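Local atomic coordinates of arginyl-tRNA synthetase, putative (Plasmodium falciparum, PDB entry 5JLD), a protein that probably catalyses the ATP-dependent attachment of L-arginine to its cognate tRNA, releasing AMP and diphosphate. Residues A[119-124]-A[528-533]; A[520-525]-A[579-584]; A[159-164]-A[533-538]; A[9-14]-A[35-40]. All coordinates share one frame; numbering follows the deposited sequence.

Overall arrangement
Contacts 1, 2 and 3 lie close together, their centres 10 to 12 Å apart; the centre of contact 4 is about 15, 16 and 21 Å from theirs. Contact 4 comes first along the chain and closes within the N-terminal domain before the others open. The other three cross one another in sequence. Contacts 1 and 3 join the catalytic domain of this class I synthetase, through residues 119-124 and helix 149-167, to the anticodon-binding domain, and contact 2 lies within the latter beside that boundary. Helix 522-532 serves contacts 1 and 2, and contacts 1 and 3 share Met-533. Asp-524 also bonds to contact 4, so this helix of the anticodon-binding domain touches both other domains.

Contact 1: residues A[119-124]-A[528-533]; sequences ININDI and YILKNM
The backbone N of Ile-124 donates to Ile-121 O at 2.9 Å, closing a short 3-10 turn whose two isoleucines both touch Leu-530. An Asx turn overlaps its start: Asn-120 OD1 accepts from Asn-122 N at 2.9 Å, in the carbonyl plane, with an angle of 144° at the hydrogen.

Across the contact the packing is wholly apolar and converges on one methyl, CD1 of Leu-530. Ile-124 CD1 meets this methyl at 3.6 Å, and the two side chains run at about a right angle to each other. In Ile-124 CG1 takes the position between the backbone N and the carbonyl carbon (chi1 54°), which extends the longer branch toward the helix. Ile-121 reaches the same methyl from its own longer branch, CG1 standing 4.0 Å from Leu-530 CD1, on an oblique course.

The turn belongs to the link between strands 114-115 and 133-137, in the catalytic domain, whereas Leu-530 lies near the end of helix 522-532 in the DALR anticodon-binding domain. Tyr-131 touches both Ile-121 and Leu-530, Phe-165 of helix 149-167 packs on Leu-530, and Phe-526, one turn back along helix 522-532, packs on Ile-124.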
loop_
_atom_site.group_PDB
_atom_site.type_symbol
_atom_site.label_atom_id
_atom_site.label_comp_id
_atom_site.label_asym_id
_atom_site.label_seq_id
_atom_site.Cartn_x
_atom_site.Cartn_y
_atom_site.Cartn_z
ATOM N N ILE A 119 16.370 1.887 2.057
ATOM C CA ILE A 119 15.888 3.258 1.989
ATOM C C ILE A 119 15.628 3.775 3.390
ATOM O O ILE A 119 14.776 3.252 4.108
ATOM C CB ILE A 119 14.585 3.379 1.158
ATOM C CG1 ILE A 119 14.835 3.117 -0.320
ATOM C CG2 ILE A 119 13.925 4.765 1.340
ATOM C CD1 ILE A 119 13.513 3.119 -1.147
ATOM N N ASN A 120 16.365 4.801 3.784
ATOM C CA ASN A 120 16.103 5.434 5.052
ATOM C C ASN A 120 14.922 6.377 4.950
ATOM O O ASN A 120 14.940 7.324 4.162
ATOM C CB ASN A 120 17.323 6.198 5.540
ATOM C CG ASN A 120 17.214 6.546 7.004
ATOM O OD1 ASN A 120 16.342 7.325 7.400
ATOM N ND2 ASN A 120 18.079 5.947 7.826
ATOM N N ILE A 121 13.899 6.148 5.762
ATOM C CA ILE A 121 12.694 6.970 5.684
ATOM C C ILE A 121 12.951 8.475 5.922
ATOM O O ILE A 121 12.224 9.326 5.386
ATOM C CB ILE A 121 11.622 6.463 6.677
ATOM C CG1 ILE A 121 10.255 7.105 6.372
ATOM C CG2 ILE A 121 12.066 6.677 8.140
ATOM C CD1 ILE A 121 9.064 6.386 7.059
ATOM N N ASN A 122 13.983 8.801 6.701
ATOM C CA ASN A 122 14.376 10.193 6.924
ATOM C C ASN A 122 14.613 10.940 5.589
ATOM O O ASN A 122 14.360 12.147 5.469
ATOM C CB ASN A 122 15.636 10.251 7.801
ATOM C CG ASN A 122 15.365 9.851 9.269
ATOM O OD1 ASN A 122 14.246 9.991 9.769
ATOM N ND2 ASN A 122 16.390 9.332 9.946
ATOM N N ASP A 123 15.066 10.205 4.581
ATOM C CA ASP A 123 15.387 10.803 3.288
ATOM C C ASP A 123 14.180 10.920 2.367
ATOM O O ASP A 123 14.297 11.510 1.289
ATOM C CB ASP A 123 16.474 9.991 2.584
ATOM C CG ASP A 123 17.764 9.969 3.347
ATOM O OD1 ASP A 123 18.130 11.011 3.930
ATOM O OD2 ASP A 123 18.414 8.903 3.372
ATOM N N ILE A 124 13.026 10.371 2.750
ATOM C CA ILE A 124 11.876 10.495 1.842
ATOM C C ILE A 124 10.707 11.228 2.487
ATOM O O ILE A 124 9.568 11.131 2.033
ATOM C CB ILE A 124 11.392 9.136 1.331
ATOM C CG1 ILE A 124 11.101 8.181 2.495
ATOM C CG2 ILE A 124 12.417 8.526 0.374
ATOM C CD1 ILE A 124 10.366 6.935 2.043
ATOM N N TYR A 528 6.321 9.365 -2.672
ATOM C CA TYR A 528 4.940 9.738 -2.965
ATOM C C TYR A 528 3.886 8.844 -2.259
ATOM O O TYR A 528 2.813 9.323 -1.878
ATOM C CB TYR A 528 4.722 9.761 -4.466
ATOM C CG TYR A 528 5.261 11.031 -5.104
ATOM C CD1 TYR A 528 4.704 12.270 -4.800
ATOM C CD2 TYR A 528 6.334 10.994 -5.995
ATOM C CE1 TYR A 528 5.187 13.441 -5.377
ATOM C CE2 TYR A 528 6.824 12.163 -6.585
ATOM C CZ TYR A 528 6.243 13.381 -6.268
ATOM O OH TYR A 528 6.721 14.547 -6.833
ATOM N N ILE A 529 4.195 7.563 -2.065
ATOM C CA ILE A 529 3.273 6.673 -1.355
ATOM C C ILE A 529 2.990 7.196 0.056
ATOM O O ILE A 529 1.841 7.253 0.491
ATOM C CB ILE A 529 3.820 5.245 -1.274
ATOM C CG1 ILE A 529 3.543 4.515 -2.588
ATOM C CG2 ILE A 529 3.147 4.478 -0.153
ATOM C CD1 ILE A 529 3.956 3.052 -2.581
ATOM N N LEU A 530 4.036 7.604 0.758
ATOM C CA LEU A 530 3.847 8.156 2.100
ATOM C C LEU A 530 2.865 9.334 2.081
ATOM O O LEU A 530 2.152 9.584 3.057
ATOM C CB LEU A 530 5.189 8.606 2.683
ATOM C CG LEU A 530 6.219 7.537 3.039
ATOM C CD1 LEU A 530 7.404 8.209 3.728
ATOM C CD2 LEU A 530 5.627 6.419 3.911
ATOM N N LYS A 531 2.828 10.041 0.955
ATOM C CA LYS A 531 1.992 11.226 0.809
ATOM C C LYS A 531 0.544 10.905 0.422
ATOM O O LYS A 531 -0.378 11.548 0.902
ATOM C CB LYS A 531 2.608 12.174 -0.230
ATOM C CG LYS A 531 3.953 12.753 0.213
ATOM C CD LYS A 531 4.620 13.572 -0.875
ATOM C CE LYS A 531 3.865 14.864 -1.137
ATOM N NZ LYS A 531 4.603 15.752 -2.083
ATOM N N ASN A 532 0.335 9.931 -0.455
ATOM C CA ASN A 532 -1.019 9.714 -0.971
ATOM C C ASN A 532 -1.500 8.257 -0.932
ATOM O O ASN A 532 -2.638 7.973 -1.294
ATOM C CB ASN A 532 -1.128 10.272 -2.420
ATOM C CG ASN A 532 -0.105 9.665 -3.388
ATOM O OD1 ASN A 532 0.306 8.508 -3.258
ATOM N ND2 ASN A 532 0.299 10.457 -4.379
ATOM N N MET A 533 -0.621 7.341 -0.521
ATOM C CA MET A 533 -0.973 5.919 -0.414
ATOM C C MET A 533 -1.492 5.308 -1.706
ATOM O O MET A 533 -2.270 4.366 -1.663
ATOM C CB MET A 533 -2.022 5.708 0.689
ATOM C CG MET A 533 -1.472 5.874 2.101
ATOM S SD MET A 533 -0.194 4.671 2.474
ATOM C CE MET A 533 0.873 5.719 3.464
#

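Contact 2: residues A[520-525]-A[579-584]; sequences LKFPDI and KLCMEL
With CG turned opposite the backbone N (chi1 -164°), Phe-522 sends its ring across to helix 564-584, where Leu-580, in the same kind of first torsion (chi1 176°), brings CD2 against it. The outer end of the ring makes all the contacts. Leu-580 CD2 lies 3.8 Å from Phe-522 CE2, on an oblique path. Beyond CZ, on the other flank of the ring end, Cys-581 SG approaches Phe-522 CE1 to 3.6 Å. This is a cysteine sulfur-aromatic contact of oblique geometry, the sulfur being 4.7 Å from the ring centroid of Phe-522 and 55° off its normal.

Both helices are part of the DALR domain, the all-helical anticodon-binding bundle of arginyl-tRNA synthetases. The three partners share one side of helix 564-584, Leu-580 and Cys-581 being adjacent in the chain and Leu-584 one turn beyond Leu-580. Leu-584 CD1 comes to Phe-522 CZ at 4.0 Å, near the ring plane and therefore at the edge, the two side chains arriving from opposite directions. Phe-526 meets the Phe-522 ring edge-to-face, while Tyr-541 of helix 536-556 packs on both Phe-522 and Cys-581. On the catalytic side, Phe-167 of helix 149-167 touches Leu-580 and Leu-584.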
loop_
_atom_site.group_PDB
_atom_site.type_symbol
_atom_site.label_atom_id
_atom_site.label_comp_id
_atom_site.label_asym_id
_atom_site.label_seq_id
_atom_site.Cartn_x
_atom_site.Cartn_y
_atom_site.Cartn_z
ATOM N N LEU A 520 17.183 3.883 -10.112
ATOM C CA LEU A 520 17.433 4.903 -9.096
ATOM C C LEU A 520 16.189 5.749 -8.770
ATOM O O LEU A 520 16.222 6.564 -7.843
ATOM C CB LEU A 520 18.587 5.817 -9.534
ATOM C CG LEU A 520 19.943 5.121 -9.649
ATOM C CD1 LEU A 520 20.934 6.030 -10.361
ATOM C CD2 LEU A 520 20.456 4.680 -8.262
ATOM N N LYS A 521 15.107 5.573 -9.533
ATOM C CA LYS A 521 13.848 6.263 -9.216
ATOM C C LYS A 521 13.080 5.637 -8.037
ATOM O O LYS A 521 12.137 6.233 -7.530
ATOM C CB LYS A 521 12.927 6.291 -10.430
ATOM C CG LYS A 521 13.378 7.201 -11.581
ATOM C CD LYS A 521 12.288 7.263 -12.646
ATOM C CE LYS A 521 12.668 8.177 -13.789
ATOM N NZ LYS A 521 11.567 8.190 -14.796
ATOM N N PHE A 522 13.478 4.435 -7.635
ATOM C CA PHE A 522 12.766 3.640 -6.632
ATOM C C PHE A 522 12.367 4.466 -5.379
ATOM O O PHE A 522 11.208 4.458 -5.004
ATOM C CB PHE A 522 13.620 2.409 -6.258
ATOM C CG PHE A 522 12.867 1.323 -5.525
ATOM C CD1 PHE A 522 11.636 0.888 -5.975
ATOM C CD2 PHE A 522 13.413 0.720 -4.396
ATOM C CE1 PHE A 522 10.946 -0.127 -5.311
ATOM C CE2 PHE A 522 12.739 -0.298 -3.730
ATOM C CZ PHE A 522 11.495 -0.722 -4.186
ATOM N N PRO A 523 13.301 5.240 -4.790
ATOM C CA PRO A 523 12.896 6.025 -3.611
ATOM C C PRO A 523 11.768 7.035 -3.854
ATOM O O PRO A 523 11.021 7.332 -2.905
ATOM C CB PRO A 523 14.188 6.752 -3.220
ATOM C CG PRO A 523 15.278 5.846 -3.726
ATOM C CD PRO A 523 14.751 5.363 -5.045
ATOM N N ASP A 524 11.643 7.544 -5.086
ATOM C CA ASP A 524 10.581 8.491 -5.419
ATOM C C ASP A 524 9.204 7.855 -5.171
ATOM O O ASP A 524 8.256 8.524 -4.734
ATOM C CB ASP A 524 10.670 8.951 -6.888
ATOM C CG ASP A 524 12.010 9.629 -7.239
ATOM O OD1 ASP A 524 12.858 9.901 -6.366
ATOM O OD2 ASP A 524 12.208 9.903 -8.421
ATOM N N ILE A 525 9.108 6.562 -5.470
ATOM C CA ILE A 525 7.856 5.822 -5.302
ATOM C C ILE A 525 7.405 5.868 -3.833
ATOM O O ILE A 525 6.233 6.112 -3.531
ATOM C CB ILE A 525 7.993 4.356 -5.752
ATOM C CG1 ILE A 525 8.459 4.271 -7.215
ATOM C CG2 ILE A 525 6.677 3.608 -5.550
ATOM C CD1 ILE A 525 7.457 4.886 -8.187
ATOM N N LYS A 579 12.419 -8.654 -7.545
ATOM C CA LYS A 579 12.052 -9.516 -6.416
ATOM C C LYS A 579 11.434 -8.690 -5.292
ATOM O O LYS A 579 10.302 -8.962 -4.856
ATOM C CB LYS A 579 13.276 -10.273 -5.907
ATOM C CG LYS A 579 13.030 -11.196 -4.720
ATOM C CD LYS A 579 14.360 -11.658 -4.137
ATOM C CE LYS A 579 14.187 -12.375 -2.807
ATOM N NZ LYS A 579 13.887 -13.813 -3.021
ATOM N N LEU A 580 12.171 -7.666 -4.856
ATOM C CA LEU A 580 11.701 -6.790 -3.786
ATOM C C LEU A 580 10.336 -6.166 -4.120
ATOM O O LEU A 580 9.422 -6.195 -3.292
ATOM C CB LEU A 580 12.737 -5.699 -3.487
ATOM C CG LEU A 580 12.347 -4.644 -2.458
ATOM C CD1 LEU A 580 11.935 -5.335 -1.154
ATOM C CD2 LEU A 580 13.518 -3.713 -2.198
ATOM N N CYS A 581 10.196 -5.628 -5.331
ATOM C CA CYS A 581 8.933 -5.022 -5.770
ATOM C C CYS A 581 7.780 -6.019 -5.703
ATOM O O CYS A 581 6.665 -5.668 -5.299
ATOM C CB CYS A 581 9.045 -4.490 -7.205
ATOM S SG CYS A 581 9.940 -2.913 -7.428
ATOM N N MET A 582 8.055 -7.249 -6.138
ATOM C CA MET A 582 7.062 -8.294 -6.179
ATOM C C MET A 582 6.580 -8.594 -4.761
ATOM O O MET A 582 5.380 -8.636 -4.510
ATOM C CB MET A 582 7.628 -9.558 -6.834
ATOM C CG MET A 582 7.636 -9.526 -8.345
ATOM S SD MET A 582 8.458 -10.970 -9.053
ATOM C CE MET A 582 7.179 -12.195 -8.947
ATOM N N GLU A 583 7.541 -8.757 -3.852
ATOM C CA GLU A 583 7.259 -9.032 -2.448
ATOM C C GLU A 583 6.490 -7.903 -1.769
ATOM O O GLU A 583 5.575 -8.157 -0.996
ATOM C CB GLU A 583 8.560 -9.291 -1.696
ATOM C CG GLU A 583 9.199 -10.615 -2.064
ATOM C CD GLU A 583 10.598 -10.745 -1.510
ATOM O OE1 GLU A 583 11.162 -9.711 -1.078
ATOM O OE2 GLU A 583 11.134 -11.877 -1.513
ATOM N N LEU A 584 6.851 -6.660 -2.060
ATOM C CA LEU A 584 6.163 -5.527 -1.459
ATOM C C LEU A 584 4.689 -5.515 -1.864
ATOM O O LEU A 584 3.837 -4.999 -1.135
ATOM C CB LEU A 584 6.829 -4.206 -1.856
ATOM C CG LEU A 584 8.210 -3.885 -1.269
ATOM C CD1 LEU A 584 8.762 -2.606 -1.874
ATOM C CD2 LEU A 584 8.206 -3.790 0.261
#

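Contact 3: residues A[159-164]-A[533-538]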
loop_
_atom_site.group_PDB
_atom_site.type_symbol
_atom_site.label_atom_id
_atom_site.label_comp_id
_atom_site.label_asym_id
_atom_site.label_seq_id
_atom_site.Cartn_x
_atom_site.Cartn_y
_atom_site.Cartn_z
ATOM N N ASP A 159 -2.273 -5.073 3.303
ATOM C CA ASP A 159 -1.062 -5.830 3.488
ATOM C C ASP A 159 0.092 -5.201 2.694
ATOM O O ASP A 159 1.219 -5.113 3.210
ATOM C CB ASP A 159 -1.237 -7.295 3.097
ATOM C CG ASP A 159 0.046 -8.077 3.276
ATOM O OD1 ASP A 159 0.434 -8.303 4.452
ATOM O OD2 ASP A 159 0.700 -8.407 2.248
ATOM N N SER A 160 -0.175 -4.764 1.461
ATOM C CA SER A 160 0.893 -4.080 0.703
ATOM C C SER A 160 1.433 -2.849 1.440
ATOM O O SER A 160 2.654 -2.680 1.586
ATOM C CB SER A 160 0.409 -3.672 -0.702
ATOM O OG SER A 160 1.540 -3.388 -1.506
ATOM N N ILE A 161 0.528 -2.011 1.938
ATOM C CA ILE A 161 0.952 -0.839 2.714
ATOM C C ILE A 161 1.826 -1.211 3.932
ATOM O O ILE A 161 2.893 -0.586 4.197
ATOM C CB ILE A 161 -0.290 -0.035 3.159
ATOM C CG1 ILE A 161 -0.940 0.584 1.908
ATOM C CG2 ILE A 161 0.079 1.036 4.219
ATOM C CD1 ILE A 161 -2.341 1.173 2.101
ATOM N N CYS A 162 1.398 -2.252 4.655
ATOM C CA CYS A 162 2.186 -2.710 5.796
ATOM C C CYS A 162 3.582 -3.144 5.361
ATOM O O CYS A 162 4.565 -2.821 6.011
ATOM C CB CYS A 162 1.496 -3.870 6.515
ATOM S SG CYS A 162 -0.039 -3.343 7.355
ATOM N N ARG A 163 3.641 -3.919 4.285
ATOM C CA ARG A 163 4.904 -4.429 3.806
ATOM C C ARG A 163 5.802 -3.240 3.413
ATOM O O ARG A 163 7.016 -3.294 3.597
ATOM C CB ARG A 163 4.698 -5.373 2.617
ATOM C CG ARG A 163 4.029 -6.697 2.924
ATOM C CD ARG A 163 4.278 -7.720 1.791
ATOM N NE ARG A 163 3.478 -8.934 1.941
ATOM C CZ ARG A 163 3.809 -10.133 1.456
ATOM N NH1 ARG A 163 4.929 -10.294 0.769
ATOM N NH2 ARG A 163 3.001 -11.181 1.650
ATOM N N VAL A 164 5.195 -2.167 2.906
ATOM C CA VAL A 164 5.957 -0.971 2.557
ATOM C C VAL A 164 6.592 -0.392 3.808
ATOM O O VAL A 164 7.796 -0.163 3.835
ATOM C CB VAL A 164 5.091 0.101 1.860
ATOM C CG1 VAL A 164 5.783 1.450 1.881
ATOM C CG2 VAL A 164 4.784 -0.311 0.419
ATOM N N MET A 533 -0.621 7.341 -0.521
ATOM C CA MET A 533 -0.973 5.919 -0.414
ATOM C C MET A 533 -1.492 5.308 -1.706
ATOM O O MET A 533 -2.270 4.366 -1.663
ATOM C CB MET A 533 -2.022 5.708 0.689
ATOM C CG MET A 533 -1.472 5.874 2.101
ATOM S SD MET A 533 -0.194 4.671 2.474
ATOM C CE MET A 533 0.873 5.719 3.464
ATOM N N LEU A 534 -1.059 5.817 -2.858
ATOM C CA LEU A 534 -1.470 5.204 -4.116
ATOM C C LEU A 534 -0.444 4.147 -4.537
ATOM O O LEU A 534 0.548 4.455 -5.220
ATOM C CB LEU A 534 -1.661 6.265 -5.207
ATOM C CG LEU A 534 -2.648 7.377 -4.831
ATOM C CD1 LEU A 534 -2.608 8.541 -5.836
ATOM C CD2 LEU A 534 -4.059 6.824 -4.698
ATOM N N VAL A 535 -0.697 2.898 -4.134
ATOM C CA VAL A 535 0.274 1.822 -4.313
ATOM C C VAL A 535 0.308 1.300 -5.747
ATOM O O VAL A 535 1.219 0.541 -6.107
ATOM C CB VAL A 535 -0.004 0.624 -3.361
ATOM C CG1 VAL A 535 -0.396 1.113 -1.944
ATOM C CG2 VAL A 535 -1.083 -0.259 -3.940
ATOM N N HIS A 536 -0.683 1.670 -6.565
ATOM C CA HIS A 536 -0.640 1.255 -7.971
ATOM C C HIS A 536 0.617 1.852 -8.654
ATOM O O HIS A 536 1.199 1.226 -9.551
ATOM C CB HIS A 536 -1.927 1.634 -8.723
ATOM C CG HIS A 536 -2.076 3.094 -9.012
ATOM N ND1 HIS A 536 -2.699 3.971 -8.139
ATOM C CD2 HIS A 536 -1.725 3.833 -10.091
ATOM C CE1 HIS A 536 -2.701 5.181 -8.662
ATOM N NE2 HIS A 536 -2.122 5.128 -9.850
ATOM N N LYS A 537 1.051 3.023 -8.177
ATOM C CA LYS A 537 2.303 3.630 -8.631
ATOM C C LYS A 537 3.468 2.662 -8.487
ATOM O O LYS A 537 4.347 2.636 -9.333
ATOM C CB LYS A 537 2.579 4.920 -7.870
ATOM C CG LYS A 537 1.693 6.079 -8.297
ATOM C CD LYS A 537 1.879 6.326 -9.795
ATOM C CE LYS A 537 1.550 7.755 -10.200
ATOM N NZ LYS A 537 1.785 7.959 -11.656
ATOM N N LEU A 538 3.450 1.836 -7.438
ATOM C CA LEU A 538 4.502 0.839 -7.245
ATOM C C LEU A 538 4.361 -0.257 -8.311
ATOM O O LEU A 538 5.337 -0.618 -8.971
ATOM C CB LEU A 538 4.455 0.260 -5.816
ATOM C CG LEU A 538 5.417 -0.862 -5.402
ATOM C CD1 LEU A 538 6.859 -0.512 -5.754
ATOM C CD2 LEU A 538 5.289 -1.161 -3.889
#
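Two flat groups flank the apolar meeting of Ile-161 with Met-533 and Val-535. The guanidinium of Arg-163 has Asp-159 OD1 at its edge, in plane, while its NE donates to Asp-159 OD2 at 2.8 Å; that oxygen is met on its syn side and lies 25° out of the guanidinium plane. The imidazole of His-536 carries Lys-537 CG on one face, 4.2 Å above the plane and offset toward the rim, and its ring also meets that of His-456.

Helix 149-167 is the crossover helix of a beta-alpha-beta unit in the Rossmann-type catalytic domain, joining the adjacent parallel strands 133-137 and 171-176. Its first turn includes most of the HVGH sequence, the local form of the class I HIGH signature. Opposite it, the turn around Met-533 and Leu-534 connects two helices of the anticodon-binding domain, Met-533 turning the chain with positive phi.

Ile-161 carries most of the contact. Its CG2 lies 4.0 Å from Met-533 SD and its CG1 3.9 Å from Val-535 CG1, both partner side chains crossing it at about a right angle. Bends at chi2 and chi3 (-62° and 143°) curl the thioether of Met-533 back so that its sulfur faces the isoleucine. Ile-345 of strand 343-349 in the parallel sheet packs on Ile-161 and Met-533 alike.

Asp-159 OD1 has a second partner in Arg-174, a salt bridge, and Ser-160 OG is hydrogen-bonded to Leu-584 O. One turn along from Ser-160, Val-164 CG2 makes the looser approach to Leu-538 CD2, at 4.4 Å.

Contact 4: residues A[9-14]-A[35-40]; sequences CITKKI and VTYANL
Val-35 sits against the first turns of helix 10-25, each of its two methyls touching Ile-14. Ile-14 CG2 is 3.9 Å from Val-35 CG2 and 4.0 Å from Val-35 CG1, the side chains crossing at about a right angle. Because CG1 of Val-35 stands opposite the backbone N (chi1 164°) and CG2 opposite the carbonyl carbon, both branches point to the helix together. The CG1 methyl also lies over the backbone of Thr-11, 4.1 Å from Thr-11 O, and close to the Thr-11 methyl.

Beside this apolar patch a polar cluster begins. Thr-11 OG1 and Tyr-37 OH are 4.3 Å apart and do not bond each other; a shared carboxylate, that of Asp-524, joins them. Tyr-37 OH is hydrogen-bonded to Asp-524 OD2, the probable partner of Thr-11 OG1 too, while Asp-524 OD1 accepts from Thr-11 N. A carboxylate at the start of a helix, where backbone N-H groups point outward, would be expected to be stabilised in its charged form. Lys-521 adds a cation-pi interaction with the Tyr-37 ring.

The axes of helix segment 10-14 and strand 35-37 run at 133° and come within 8.6 Å; both belong to the N-terminal domain. The strand lies at one edge of a four-stranded antiparallel sheet; its neighbour 45-47 supplies Tyr-45, which packs on Thr-11, Ile-14 and Val-35, and helix 522-532 of the anticodon-binding domain covers Cys-9 and Thr-11.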
loop_
_atom_site.group_PDB
_atom_site.type_symbol
_atom_site.label_atom_id
_atom_site.label_comp_id
_atom_site.label_asym_id
_atom_site.label_seq_id
_atom_site.Cartn_x
_atom_site.Cartn_y
_atom_site.Cartn_z
ATOM N N CYS A 9 17.128 9.945 -2.403
ATOM C CA CYS A 9 15.856 10.255 -3.033
ATOM C C CYS A 9 16.069 11.361 -4.072
ATOM O O CYS A 9 16.190 12.533 -3.726
ATOM C CB CYS A 9 14.791 10.685 -2.015
ATOM S SG CYS A 9 13.198 11.153 -2.799
ATOM N N ILE A 10 16.094 10.981 -5.343
ATOM C CA ILE A 10 16.501 11.910 -6.402
ATOM C C ILE A 10 15.517 13.074 -6.612
ATOM O O ILE A 10 15.942 14.220 -6.779
ATOM C CB ILE A 10 16.714 11.156 -7.730
ATOM C CG1 ILE A 10 17.915 10.208 -7.599
ATOM C CG2 ILE A 10 16.910 12.133 -8.882
ATOM C CD1 ILE A 10 18.176 9.375 -8.840
ATOM N N THR A 11 14.213 12.798 -6.603
ATOM C CA THR A 11 13.233 13.882 -6.738
ATOM C C THR A 11 13.470 14.997 -5.703
ATOM O O THR A 11 13.337 16.175 -6.032
ATOM C CB THR A 11 11.775 13.358 -6.615
ATOM O OG1 THR A 11 11.459 12.549 -7.752
ATOM C CG2 THR A 11 10.794 14.505 -6.555
ATOM N N LYS A 12 13.833 14.620 -4.469
ATOM C CA LYS A 12 14.026 15.594 -3.383
ATOM C C LYS A 12 15.341 16.319 -3.544
ATOM O O LYS A 12 15.449 17.513 -3.250
ATOM C CB LYS A 12 13.995 14.917 -2.000
ATOM C CG LYS A 12 12.621 14.769 -1.374
ATOM C CD LYS A 12 12.737 14.267 0.090
ATOM C CE LYS A 12 13.022 15.406 1.062
ATOM N NZ LYS A 12 11.770 16.132 1.401
ATOM N N LYS A 13 16.344 15.579 -4.005
ATOM C CA LYS A 13 17.654 16.144 -4.316
ATOM C C LYS A 13 17.545 17.274 -5.361
ATOM O O LYS A 13 18.020 18.418 -5.165
ATOM C CB LYS A 13 18.579 15.035 -4.819
ATOM C CG LYS A 13 20.004 15.489 -5.069
ATOM C CD LYS A 13 20.897 14.347 -5.535
ATOM C CE LYS A 13 22.361 14.770 -5.445
ATOM N NZ LYS A 13 23.313 13.661 -5.723
ATOM N N ILE A 14 16.891 16.945 -6.465
ATOM C CA ILE A 14 16.711 17.888 -7.566
ATOM C C ILE A 14 15.795 19.055 -7.164
ATOM O O ILE A 14 16.068 20.233 -7.501
ATOM C CB ILE A 14 16.148 17.182 -8.794
ATOM C CG1 ILE A 14 17.215 16.264 -9.412
ATOM C CG2 ILE A 14 15.633 18.192 -9.784
ATOM C CD1 ILE A 14 16.774 15.564 -10.714
ATOM N N VAL A 35 9.030 19.463 -8.697
ATOM C CA VAL A 35 9.792 18.662 -9.623
ATOM C C VAL A 35 8.974 17.453 -10.059
ATOM O O VAL A 35 8.380 16.753 -9.234
ATOM C CB VAL A 35 11.134 18.237 -8.980
ATOM C CG1 VAL A 35 11.787 17.076 -9.742
ATOM C CG2 VAL A 35 12.049 19.441 -8.915
ATOM N N THR A 36 8.916 17.247 -11.367
ATOM C CA THR A 36 8.262 16.085 -11.952
ATOM C C THR A 36 9.215 15.347 -12.874
ATOM O O THR A 36 10.387 15.701 -12.996
ATOM C CB THR A 36 7.011 16.466 -12.780
ATOM O OG1 THR A 36 7.419 17.201 -13.938
ATOM C CG2 THR A 36 6.025 17.285 -11.966
ATOM N N TYR A 37 8.696 14.313 -13.519
ATOM C CA TYR A 37 9.448 13.571 -14.508
ATOM C C TYR A 37 9.254 14.274 -15.812
ATOM O O TYR A 37 8.202 14.854 -16.060
ATOM C CB TYR A 37 8.987 12.114 -14.619
ATOM C CG TYR A 37 9.226 11.315 -13.365
ATOM C CD1 TYR A 37 10.496 11.223 -12.825
ATOM C CD2 TYR A 37 8.183 10.638 -12.727
ATOM C CE1 TYR A 37 10.735 10.498 -11.675
ATOM C CE2 TYR A 37 8.411 9.896 -11.582
ATOM C CZ TYR A 37 9.691 9.834 -11.063
ATOM O OH TYR A 37 9.949 9.113 -9.931
ATOM N N ALA A 38 10.289 14.253 -16.632
ATOM C CA ALA A 38 10.182 14.788 -17.975
ATOM C C ALA A 38 9.770 13.649 -18.885
ATOM O O ALA A 38 9.847 12.476 -18.497
ATOM C CB ALA A 38 11.504 15.392 -18.425
ATOM N N ASN A 39 9.302 14.004 -20.072
ATOM C CA ASN A 39 9.210 13.074 -21.186
ATOM C C ASN A 39 10.587 12.470 -21.415
ATOM O O ASN A 39 11.554 13.198 -21.648
ATOM C CB ASN A 39 8.713 13.803 -22.441
ATOM C CG ASN A 39 8.557 12.885 -23.643
ATOM O OD1 ASN A 39 9.321 11.939 -23.833
ATOM N ND2 ASN A 39 7.577 13.190 -24.486
ATOM N N LEU A 40 10.676 11.144 -21.369
ATOM C CA LEU A 40 11.967 10.459 -21.414
ATOM C C LEU A 40 12.729 10.687 -22.724
ATOM O O LEU A 40 13.957 10.567 -22.770
ATOM C CB LEU A 40 11.766 8.963 -21.174
ATOM C CG LEU A 40 13.014 8.145 -20.844
ATOM C CD1 LEU A 40 13.656 8.622 -19.546
ATOM C CD2 LEU A 40 12.654 6.673 -20.751
#